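Side-chain contacts in hypothetical protein SpyM3_0169 (Streptococcus pyogenes, PDB 1PG6), which is of unknown function but belongs to the AIM24 family of the cupin clan, named for mitochondrial biogenesis, and binds calcium ions in the crystal: residues A[15-20]-A[24-29]; A[104-109]-A[219-224]; A[130-135]-A[190-195]. All coordinates share one frame; numbering follows the deposited sequence.

Contact 1 of 3, residues A[15-20]-A[24-29]; sequences FTIDQN and PLVEID
F15 meets V26 and I28 through its CB, not its ring: CB lies 4.0 Å from V26 CG2 and 4.2 Å from I28 CG1. With CG between the backbone N and the carbonyl carbon (chi1 65°), the phenyl group is carried away from 24-29 to A105 of strand 103-108, on which its CZ packs. The other flat group, the ring of P24, offers its CB to I17 CG2 at 3.9 Å; the two side chains run alongside, pointing the same way, while I17 CG1 touches V26 CG2 at 4.1 Å.

F15, I17, V26 and I28 share one face of an antiparallel ladder, with P24 just beyond its end; T16 and E27 project from the other. F15-I28 and I17-V26 are non-hydrogen-bonded pairs flanking the hydrogen-bonded pair T16-E27. T16 N reaches E27 O at 2.8 Å, in the carbonyl plane, and E27 N returns to T16 O at 3.0 Å. Past the last bridge, D18 N gives a straight bond to L25 O (3.2 Å, 171° at the hydrogen), and one water donates to T16 O and L25 O. D18 OD2 accepts from M21 N in the connecting loop.

In this beta hairpin, strand 26-30 lies between 14-17 and antiparallel 91-95, whose L95 and L93 bond to V26 and I28 by backbone, and the apolar face packs on 103-108 and 156-161 of the adjoining sheet.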
loop_
_atom_site.group_PDB
_atom_site.type_symbol
_atom_site.label_atom_id
_atom_site.label_comp_id
_atom_site.label_asym_id
_atom_site.label_seq_id
_atom_site.Cartn_x
_atom_site.Cartn_y
_atom_site.Cartn_z
ATOM N N PHE A 15 -6.672 11.984 -11.056
ATOM C CA PHE A 15 -5.759 10.975 -11.575
ATOM C C PHE A 15 -6.293 10.272 -12.812
ATOM O O PHE A 15 -7.484 10.326 -13.112
ATOM C CB PHE A 15 -5.461 9.941 -10.486
ATOM C CG PHE A 15 -6.661 9.144 -10.065
ATOM C CD1 PHE A 15 -6.970 7.940 -10.693
ATOM C CD2 PHE A 15 -7.506 9.613 -9.068
ATOM C CE1 PHE A 15 -8.104 7.219 -10.334
ATOM C CE2 PHE A 15 -8.643 8.898 -8.702
ATOM C CZ PHE A 15 -8.942 7.701 -9.335
ATOM N N THR A 16 -5.393 9.617 -13.533
ATOM C CA THR A 16 -5.755 8.870 -14.724
ATOM C C THR A 16 -4.870 7.633 -14.793
ATOM O O THR A 16 -3.675 7.731 -15.079
ATOM C CB THR A 16 -5.554 9.701 -16.013
ATOM O OG1 THR A 16 -6.412 10.849 -15.990
ATOM C CG2 THR A 16 -5.880 8.861 -17.243
ATOM N N ILE A 17 -5.456 6.476 -14.496
ATOM C CA ILE A 17 -4.728 5.213 -14.558
ATOM C C ILE A 17 -4.814 4.763 -16.006
ATOM O O ILE A 17 -5.902 4.683 -16.576
ATOM C CB ILE A 17 -5.368 4.129 -13.661
ATOM C CG1 ILE A 17 -5.256 4.523 -12.188
ATOM C CG2 ILE A 17 -4.674 2.789 -13.885
ATOM C CD1 ILE A 17 -5.967 3.560 -11.244
ATOM N N ASP A 18 -3.666 4.489 -16.611
ATOM C CA ASP A 18 -3.652 4.055 -18.001
ATOM C C ASP A 18 -4.503 2.788 -18.157
ATOM O O ASP A 18 -4.371 1.853 -17.370
ATOM C CB ASP A 18 -2.216 3.771 -18.435
ATOM C CG ASP A 18 -2.030 3.919 -19.916
ATOM O OD1 ASP A 18 -1.695 5.039 -20.359
ATOM O OD2 ASP A 18 -2.236 2.922 -20.638
ATOM N N GLN A 19 -5.369 2.753 -19.170
ATOM C CA GLN A 19 -6.239 1.591 -19.388
ATOM C C GLN A 19 -5.708 0.613 -20.432
ATOM O O GLN A 19 -6.028 -0.574 -20.398
ATOM C CB GLN A 19 -7.633 2.040 -19.833
ATOM C CG GLN A 19 -8.285 3.090 -18.957
ATOM C CD GLN A 19 -9.538 3.669 -19.589
ATOM O OE1 GLN A 19 -10.531 2.966 -19.784
ATOM N NE2 GLN A 19 -9.493 4.954 -19.924
ATOM N N ASN A 20 -4.910 1.110 -21.368
ATOM C CA ASN A 20 -4.382 0.250 -22.412
ATOM C C ASN A 20 -3.120 -0.480 -21.978
ATOM O O ASN A 20 -2.877 -1.612 -22.397
ATOM C CB ASN A 20 -4.083 1.066 -23.669
ATOM C CG ASN A 20 -5.311 1.732 -24.236
ATOM O OD1 ASN A 20 -6.301 1.072 -24.536
ATOM N ND2 ASN A 20 -5.253 3.052 -24.389
ATOM N N PRO A 24 0.300 -0.364 -15.797
ATOM C CA PRO A 24 -0.067 1.045 -15.732
ATOM C C PRO A 24 0.840 2.049 -15.070
ATOM O O PRO A 24 1.632 1.746 -14.177
ATOM C CB PRO A 24 -1.428 1.009 -15.044
ATOM C CG PRO A 24 -1.262 -0.110 -14.072
ATOM C CD PRO A 24 -0.590 -1.168 -14.935
ATOM N N LEU A 25 0.695 3.270 -15.557
ATOM C CA LEU A 25 1.390 4.429 -15.037
ATOM C C LEU A 25 0.164 5.230 -14.614
ATOM O O LEU A 25 -0.910 5.076 -15.203
ATOM C CB LEU A 25 2.124 5.134 -16.176
ATOM C CG LEU A 25 3.539 5.669 -15.971
ATOM C CD1 LEU A 25 4.428 4.636 -15.291
ATOM C CD2 LEU A 25 4.099 6.060 -17.328
ATOM N N VAL A 26 0.290 6.044 -13.577
ATOM C CA VAL A 26 -0.836 6.862 -13.165
ATOM C C VAL A 26 -0.412 8.320 -13.274
ATOM O O VAL A 26 0.588 8.733 -12.690
ATOM C CB VAL A 26 -1.301 6.546 -11.711
ATOM C CG1 VAL A 26 -0.157 6.702 -10.733
ATOM C CG2 VAL A 26 -2.468 7.453 -11.332
ATOM N N GLU A 27 -1.155 9.079 -14.073
ATOM C CA GLU A 27 -0.878 10.493 -14.266
ATOM C C GLU A 27 -1.764 11.237 -13.281
ATOM O O GLU A 27 -2.979 11.024 -13.240
ATOM C CB GLU A 27 -1.211 10.925 -15.697
ATOM C CG GLU A 27 -0.453 10.177 -16.785
ATOM C CD GLU A 27 -0.845 10.639 -18.183
ATOM O OE1 GLU A 27 -2.055 10.652 -18.492
ATOM O OE2 GLU A 27 0.054 10.985 -18.977
ATOM N N ILE A 28 -1.152 12.110 -12.491
ATOM C CA ILE A 28 -1.872 12.862 -11.472
ATOM C C ILE A 28 -1.803 14.368 -11.683
ATOM O O ILE A 28 -0.731 14.921 -11.913
ATOM C CB ILE A 28 -1.300 12.544 -10.072
ATOM C CG1 ILE A 28 -1.492 11.055 -9.759
ATOM C CG2 ILE A 28 -1.972 13.402 -9.015
ATOM C CD1 ILE A 28 -0.852 10.625 -8.454
ATOM N N ASP A 29 -2.957 15.024 -11.612
ATOM C CA ASP A 29 -3.026 16.473 -11.757
ATOM C C ASP A 29 -3.295 17.070 -10.387
ATOM O O ASP A 29 -4.250 16.689 -9.708
ATOM C CB ASP A 29 -4.142 16.890 -12.722
ATOM C CG ASP A 29 -3.795 16.614 -14.165
ATOM O OD1 ASP A 29 -4.307 15.624 -14.727
ATOM O OD2 ASP A 29 -2.999 17.388 -14.738
HETATM O O HOH W 1 -1.940 7.206 -17.396
HETATM O O HOH W 2 -4.085 13.147 -15.538
#

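Contact 2 of 3, residues A[104-109]-A[219-224]; sequences VALELG and EIYIQS
L106 and Y221 both start out toward the opposite strand and run past one another, each in the other's reverse sense. L106 uses both methyls: CD2 approaches the phenolic end, 3.5 Å from Y221 OH and 3.8 Å from Y221 CZ, while CD1 reaches Y221 CE2 at 4.2 Å. The leucine thus meets the CE2-CZ-OH part of the ring obliquely. V104, two residues earlier on the same side of its strand, brings CG2 to within 4.4 Å of Y221 CE1, again at a slant, so the tyrosine has an aliphatic neighbour near each of its two CE atoms. Having CG beside the backbone N, anti to the carbonyl carbon (chi1 -68°), sends the phenol across the gap between the strands. The backbones stay well apart, V104 CA and Y221 CA being 9.3 Å from each other, and side chains alone make this buried, mainly apolar contact.

Two different six-stranded antiparallel sheets are joined here. Strand 103-108 is the outermost strand of the first and pairs with 156-161. Strand 219-223 runs between 183-187 and 166-171 in the second. L106 also packs on Y113 of strand 113-116, and Y221 rests against K168 of strand 166-171.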
loop_
_atom_site.group_PDB
_atom_site.type_symbol
_atom_site.label_atom_id
_atom_site.label_comp_id
_atom_site.label_asym_id
_atom_site.label_seq_id
_atom_site.Cartn_x
_atom_site.Cartn_y
_atom_site.Cartn_z
ATOM N N VAL A 104 -5.550 -0.029 -8.383
ATOM C CA VAL A 104 -6.973 0.106 -8.118
ATOM C C VAL A 104 -7.162 1.376 -7.300
ATOM O O VAL A 104 -6.405 1.639 -6.364
ATOM C CB VAL A 104 -7.533 -1.126 -7.344
ATOM C CG1 VAL A 104 -6.774 -1.331 -6.042
ATOM C CG2 VAL A 104 -9.018 -0.951 -7.084
ATOM N N ALA A 105 -8.149 2.176 -7.684
ATOM C CA ALA A 105 -8.441 3.422 -6.981
ATOM C C ALA A 105 -9.657 3.190 -6.096
ATOM O O ALA A 105 -10.669 2.662 -6.548
ATOM C CB ALA A 105 -8.722 4.534 -7.983
ATOM N N LEU A 106 -9.552 3.591 -4.838
ATOM C CA LEU A 106 -10.636 3.417 -3.891
ATOM C C LEU A 106 -11.003 4.758 -3.256
ATOM O O LEU A 106 -10.134 5.476 -2.750
ATOM C CB LEU A 106 -10.213 2.407 -2.821
ATOM C CG LEU A 106 -9.883 0.995 -3.339
ATOM C CD1 LEU A 106 -9.253 0.160 -2.231
ATOM C CD2 LEU A 106 -11.157 0.321 -3.839
ATOM N N GLU A 107 -12.293 5.090 -3.300
ATOM C CA GLU A 107 -12.803 6.340 -2.741
ATOM C C GLU A 107 -12.907 6.217 -1.226
ATOM O O GLU A 107 -13.454 5.244 -0.708
ATOM C CB GLU A 107 -14.184 6.649 -3.330
ATOM C CG GLU A 107 -14.793 7.977 -2.881
ATOM C CD GLU A 107 -14.107 9.186 -3.491
ATOM O OE1 GLU A 107 -14.581 10.323 -3.261
ATOM O OE2 GLU A 107 -13.093 9.009 -4.201
ATOM N N LEU A 108 -12.382 7.209 -0.517
ATOM C CA LEU A 108 -12.408 7.184 0.936
ATOM C C LEU A 108 -13.464 8.121 1.511
ATOM O O LEU A 108 -13.695 9.210 0.992
ATOM C CB LEU A 108 -11.031 7.554 1.488
ATOM C CG LEU A 108 -9.849 6.748 0.936
ATOM C CD1 LEU A 108 -8.556 7.267 1.544
ATOM C CD2 LEU A 108 -10.033 5.273 1.245
ATOM N N GLY A 109 -14.094 7.683 2.593
ATOM C CA GLY A 109 -15.125 8.476 3.237
ATOM C C GLY A 109 -15.932 7.565 4.134
ATOM O O GLY A 109 -15.487 7.222 5.228
ATOM N N GLU A 219 -15.130 -5.615 1.456
ATOM C CA GLU A 219 -14.415 -6.125 0.289
ATOM C C GLU A 219 -12.979 -6.511 0.612
ATOM O O GLU A 219 -12.339 -5.928 1.485
ATOM C CB GLU A 219 -14.415 -5.087 -0.839
ATOM C CG GLU A 219 -15.786 -4.767 -1.416
ATOM C CD GLU A 219 -16.686 -4.049 -0.434
ATOM O OE1 GLU A 219 -16.260 -2.998 0.097
ATOM O OE2 GLU A 219 -17.817 -4.530 -0.201
ATOM N N ILE A 220 -12.485 -7.515 -0.103
ATOM C CA ILE A 220 -11.119 -7.987 0.061
ATOM C C ILE A 220 -10.517 -7.997 -1.337
ATOM O O ILE A 220 -11.074 -8.612 -2.241
ATOM C CB ILE A 220 -11.079 -9.428 0.611
ATOM C CG1 ILE A 220 -11.710 -9.474 2.005
ATOM C CG2 ILE A 220 -9.645 -9.926 0.661
ATOM C CD1 ILE A 220 -12.018 -10.877 2.474
ATOM N N TYR A 221 -9.403 -7.297 -1.524
ATOM C CA TYR A 221 -8.745 -7.276 -2.825
ATOM C C TYR A 221 -7.530 -8.168 -2.742
ATOM O O TYR A 221 -6.643 -7.949 -1.919
ATOM C CB TYR A 221 -8.328 -5.852 -3.203
ATOM C CG TYR A 221 -9.506 -4.959 -3.471
ATOM C CD1 TYR A 221 -10.055 -4.859 -4.752
ATOM C CD2 TYR A 221 -10.125 -4.267 -2.432
ATOM C CE1 TYR A 221 -11.196 -4.092 -4.988
ATOM C CE2 TYR A 221 -11.266 -3.500 -2.661
ATOM C CZ TYR A 221 -11.793 -3.418 -3.929
ATOM O OH TYR A 221 -12.937 -2.672 -4.134
ATOM N N ILE A 222 -7.500 -9.201 -3.568
ATOM C CA ILE A 222 -6.356 -10.094 -3.559
ATOM C C ILE A 222 -5.604 -9.965 -4.870
ATOM O O ILE A 222 -6.140 -9.458 -5.857
ATOM C CB ILE A 222 -6.771 -11.563 -3.361
ATOM C CG1 ILE A 222 -7.660 -12.020 -4.514
ATOM C CG2 ILE A 222 -7.500 -11.721 -2.033
ATOM C CD1 ILE A 222 -7.903 -13.514 -4.538
ATOM N N GLN A 223 -4.353 -10.407 -4.866
ATOM C CA GLN A 223 -3.516 -10.351 -6.058
ATOM C C GLN A 223 -3.146 -11.789 -6.412
ATOM O O GLN A 223 -3.084 -12.646 -5.542
ATOM C CB GLN A 223 -2.266 -9.500 -5.801
ATOM C CG GLN A 223 -1.329 -10.041 -4.727
ATOM C CD GLN A 223 -0.169 -9.106 -4.419
ATOM O OE1 GLN A 223 0.864 -9.531 -3.887
ATOM N NE2 GLN A 223 -0.336 -7.829 -4.726
ATOM N N SER A 224 -2.897 -12.048 -7.692
ATOM C CA SER A 224 -2.608 -13.406 -8.143
ATOM C C SER A 224 -1.160 -13.891 -8.071
ATOM O O SER A 224 -0.854 -14.981 -8.546
ATOM C CB SER A 224 -3.140 -13.602 -9.563
ATOM O OG SER A 224 -2.427 -12.799 -10.476
#

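Contact 3 of 3, residues A[130-135]-A[190-195]; sequences KMERQN and LDYDIH
Hydrogen bonding between Y192 and Q134 dominates. The phenol OH donates to Q134 OE1 at 2.8 Å, meeting the oxygen from above the carbonyl plane, 36° out of it, while OE1 lies at the edge of the tyrosine ring. The glutamine and the tyrosine reach toward each other from their own segments, with amide and ring planes 35° apart. A water also donates to Q134 OE1 and accepts from I194 N, adding a bridge to the backbone of 191-195.

Within 130-135, the same amide is held at its nitrogen. Q134 NE2 donates to E132 O at 2.9 Å, nearly in its own amide plane, and to E132 OE2 at 3.2 Å on the anti side of the carboxylate. The bend at chi2 (-52°) folds the glutamine back toward E132, and these two bonds fix the rotation of the amide with OE1 turned to the tyrosine. E132 OE2 lies 3.6 Å from Y192 OH.

Apolar contact is slight: Q134 CG touches I194 CD1 at 4.1 Å, the side chains crossing at about a right angle. Y192 is further braced by an edge-to-face stack with W186.

This is a polar side-chain bridge between edge strands of separate antiparallel sheets, 128-133 on one and 191-195 on the other, in an all-antiparallel beta architecture consistent with the cupin clan.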
loop_
_atom_site.group_PDB
_atom_site.type_symbol
_atom_site.label_atom_id
_atom_site.label_comp_id
_atom_site.label_asym_id
_atom_site.label_seq_id
_atom_site.Cartn_x
_atom_site.Cartn_y
_atom_site.Cartn_z
ATOM N N LYS A 130 -2.375 5.607 9.077
ATOM C CA LYS A 130 -1.621 5.195 10.246
ATOM C C LYS A 130 -1.061 3.804 9.986
ATOM O O LYS A 130 -1.708 2.975 9.344
ATOM C CB LYS A 130 -2.514 5.164 11.485
ATOM C CG LYS A 130 -1.762 4.817 12.754
ATOM C CD LYS A 130 -2.698 4.681 13.944
ATOM C CE LYS A 130 -1.922 4.324 15.205
ATOM N NZ LYS A 130 -1.129 3.072 15.027
HETATM N N MSE A 131 0.147 3.561 10.483
HETATM C CA MSE A 131 0.810 2.272 10.333
HETATM C C MSE A 131 0.698 1.521 11.652
HETATM O O MSE A 131 0.793 2.122 12.724
HETATM C CB MSE A 131 2.296 2.464 10.003
HETATM C CG MSE A 131 2.591 3.324 8.782
HETATM SE SE MSE A 131 1.914 2.550 7.143
HETATM C CE MSE A 131 3.060 1.004 7.052
ATOM N N GLU A 132 0.498 0.210 11.580
ATOM C CA GLU A 132 0.398 -0.605 12.784
ATOM C C GLU A 132 1.141 -1.923 12.630
ATOM O O GLU A 132 0.891 -2.684 11.696
ATOM C CB GLU A 132 -1.063 -0.905 13.129
ATOM C CG GLU A 132 -1.215 -1.886 14.292
ATOM C CD GLU A 132 -2.641 -2.373 14.485
ATOM O OE1 GLU A 132 -3.506 -1.553 14.853
ATOM O OE2 GLU A 132 -2.894 -3.576 14.262
ATOM N N ARG A 133 2.064 -2.186 13.549
ATOM C CA ARG A 133 2.817 -3.430 13.520
ATOM C C ARG A 133 1.917 -4.522 14.086
ATOM O O ARG A 133 1.341 -4.363 15.162
ATOM C CB ARG A 133 4.094 -3.297 14.357
ATOM C CG ARG A 133 4.894 -4.584 14.484
ATOM C CD ARG A 133 6.390 -4.302 14.540
ATOM N NE ARG A 133 6.752 -3.382 15.613
ATOM C CZ ARG A 133 7.978 -2.899 15.796
ATOM N NH1 ARG A 133 8.960 -3.251 14.977
ATOM N NH2 ARG A 133 8.222 -2.063 16.798
ATOM N N GLN A 134 1.781 -5.621 13.352
ATOM C CA GLN A 134 0.938 -6.723 13.800
ATOM C C GLN A 134 1.645 -7.480 14.916
ATOM O O GLN A 134 2.868 -7.599 14.912
ATOM C CB GLN A 134 0.620 -7.646 12.623
ATOM C CG GLN A 134 -0.055 -6.910 11.479
ATOM C CD GLN A 134 -1.257 -6.110 11.942
ATOM O OE1 GLN A 134 -2.288 -6.674 12.307
ATOM N NE2 GLN A 134 -1.128 -4.787 11.940
ATOM N N ASN A 135 0.874 -7.987 15.872
ATOM C CA ASN A 135 1.440 -8.698 17.008
ATOM C C ASN A 135 2.054 -10.050 16.659
ATOM O O ASN A 135 1.692 -11.073 17.237
ATOM C CB ASN A 135 0.378 -8.879 18.098
ATOM C CG ASN A 135 0.987 -9.049 19.479
ATOM O OD1 ASN A 135 1.758 -9.980 19.725
ATOM N ND2 ASN A 135 0.647 -8.141 20.390
ATOM N N LEU A 190 -14.223 -4.671 8.178
ATOM C CA LEU A 190 -14.095 -6.116 8.380
ATOM C C LEU A 190 -13.241 -6.448 9.600
ATOM O O LEU A 190 -12.421 -5.643 10.039
ATOM C CB LEU A 190 -13.450 -6.775 7.149
ATOM C CG LEU A 190 -14.288 -6.996 5.887
ATOM C CD1 LEU A 190 -13.376 -7.277 4.697
ATOM C CD2 LEU A 190 -15.239 -8.153 6.109
ATOM N N ASP A 191 -13.452 -7.636 10.155
ATOM C CA ASP A 191 -12.651 -8.091 11.281
ATOM C C ASP A 191 -11.540 -8.909 10.635
ATOM O O ASP A 191 -11.811 -9.760 9.788
ATOM C CB ASP A 191 -13.479 -8.974 12.213
ATOM C CG ASP A 191 -14.604 -8.214 12.884
ATOM O OD1 ASP A 191 -15.567 -7.830 12.186
ATOM O OD2 ASP A 191 -14.521 -7.992 14.108
ATOM N N TYR A 192 -10.295 -8.653 11.012
ATOM C CA TYR A 192 -9.194 -9.395 10.418
ATOM C C TYR A 192 -8.175 -9.828 11.456
ATOM O O TYR A 192 -8.072 -9.237 12.532
ATOM C CB TYR A 192 -8.505 -8.546 9.350
ATOM C CG TYR A 192 -7.428 -7.637 9.892
ATOM C CD1 TYR A 192 -6.096 -8.043 9.908
ATOM C CD2 TYR A 192 -7.740 -6.375 10.392
ATOM C CE1 TYR A 192 -5.098 -7.214 10.402
ATOM C CE2 TYR A 192 -6.751 -5.536 10.893
ATOM C CZ TYR A 192 -5.431 -5.961 10.892
ATOM O OH TYR A 192 -4.442 -5.131 11.356
ATOM N N ASP A 193 -7.418 -10.862 11.114
ATOM C CA ASP A 193 -6.392 -11.388 11.997
ATOM C C ASP A 193 -5.318 -12.103 11.191
ATOM O O ASP A 193 -5.579 -13.137 10.577
ATOM C CB ASP A 193 -7.008 -12.367 13.001
ATOM C CG ASP A 193 -5.967 -13.004 13.907
ATOM O OD1 ASP A 193 -6.309 -13.970 14.620
ATOM O OD2 ASP A 193 -4.812 -12.537 13.910
ATOM N N ILE A 194 -4.114 -11.542 11.188
ATOM C CA ILE A 194 -2.987 -12.142 10.483
ATOM C C ILE A 194 -2.283 -13.044 11.490
ATOM O O ILE A 194 -1.881 -12.592 12.562
ATOM C CB ILE A 194 -2.011 -11.060 9.971
ATOM C CG1 ILE A 194 -2.729 -10.168 8.954
ATOM C CG2 ILE A 194 -0.785 -11.714 9.338
ATOM C CD1 ILE A 194 -1.919 -8.975 8.475
ATOM N N HIS A 195 -2.132 -14.318 11.144
ATOM C CA HIS A 195 -1.510 -15.275 12.051
ATOM C C HIS A 195 -0.930 -16.464 11.301
ATOM O O HIS A 195 -1.196 -16.650 10.115
ATOM C CB HIS A 195 -2.563 -15.771 13.039
ATOM C CG HIS A 195 -3.725 -16.447 12.377
ATOM N ND1 HIS A 195 -3.726 -17.791 12.070
ATOM C CD2 HIS A 195 -4.894 -15.953 11.905
ATOM C CE1 HIS A 195 -4.846 -18.094 11.437
ATOM N NE2 HIS A 195 -5.571 -16.997 11.323
HETATM O O HOH W 3 -3.536 -9.104 12.950
#

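In the fold
From the N terminus, contact 1 closes first, joining strands 14-17 and 26-30 across the loop 18-25. Contact 2 opens later, at 104-109, and closes only at 219-224; contact 3, from 130-135 to 190-195, is nested inside that long loop. Contacts 1 and 2 are therefore in series, yet they touch where F15 packs on A105, so the N-terminal hairpin leans on the sheet edge that contact 2 joins to the second six-stranded sheet. Contacts 2 and 3 both reach that second sheet and meet through L190 against E219 and I220. Contact 3 extends the connection to the three-stranded sheet; its centre is about 30 Å from that of contact 1, across the chain's centre.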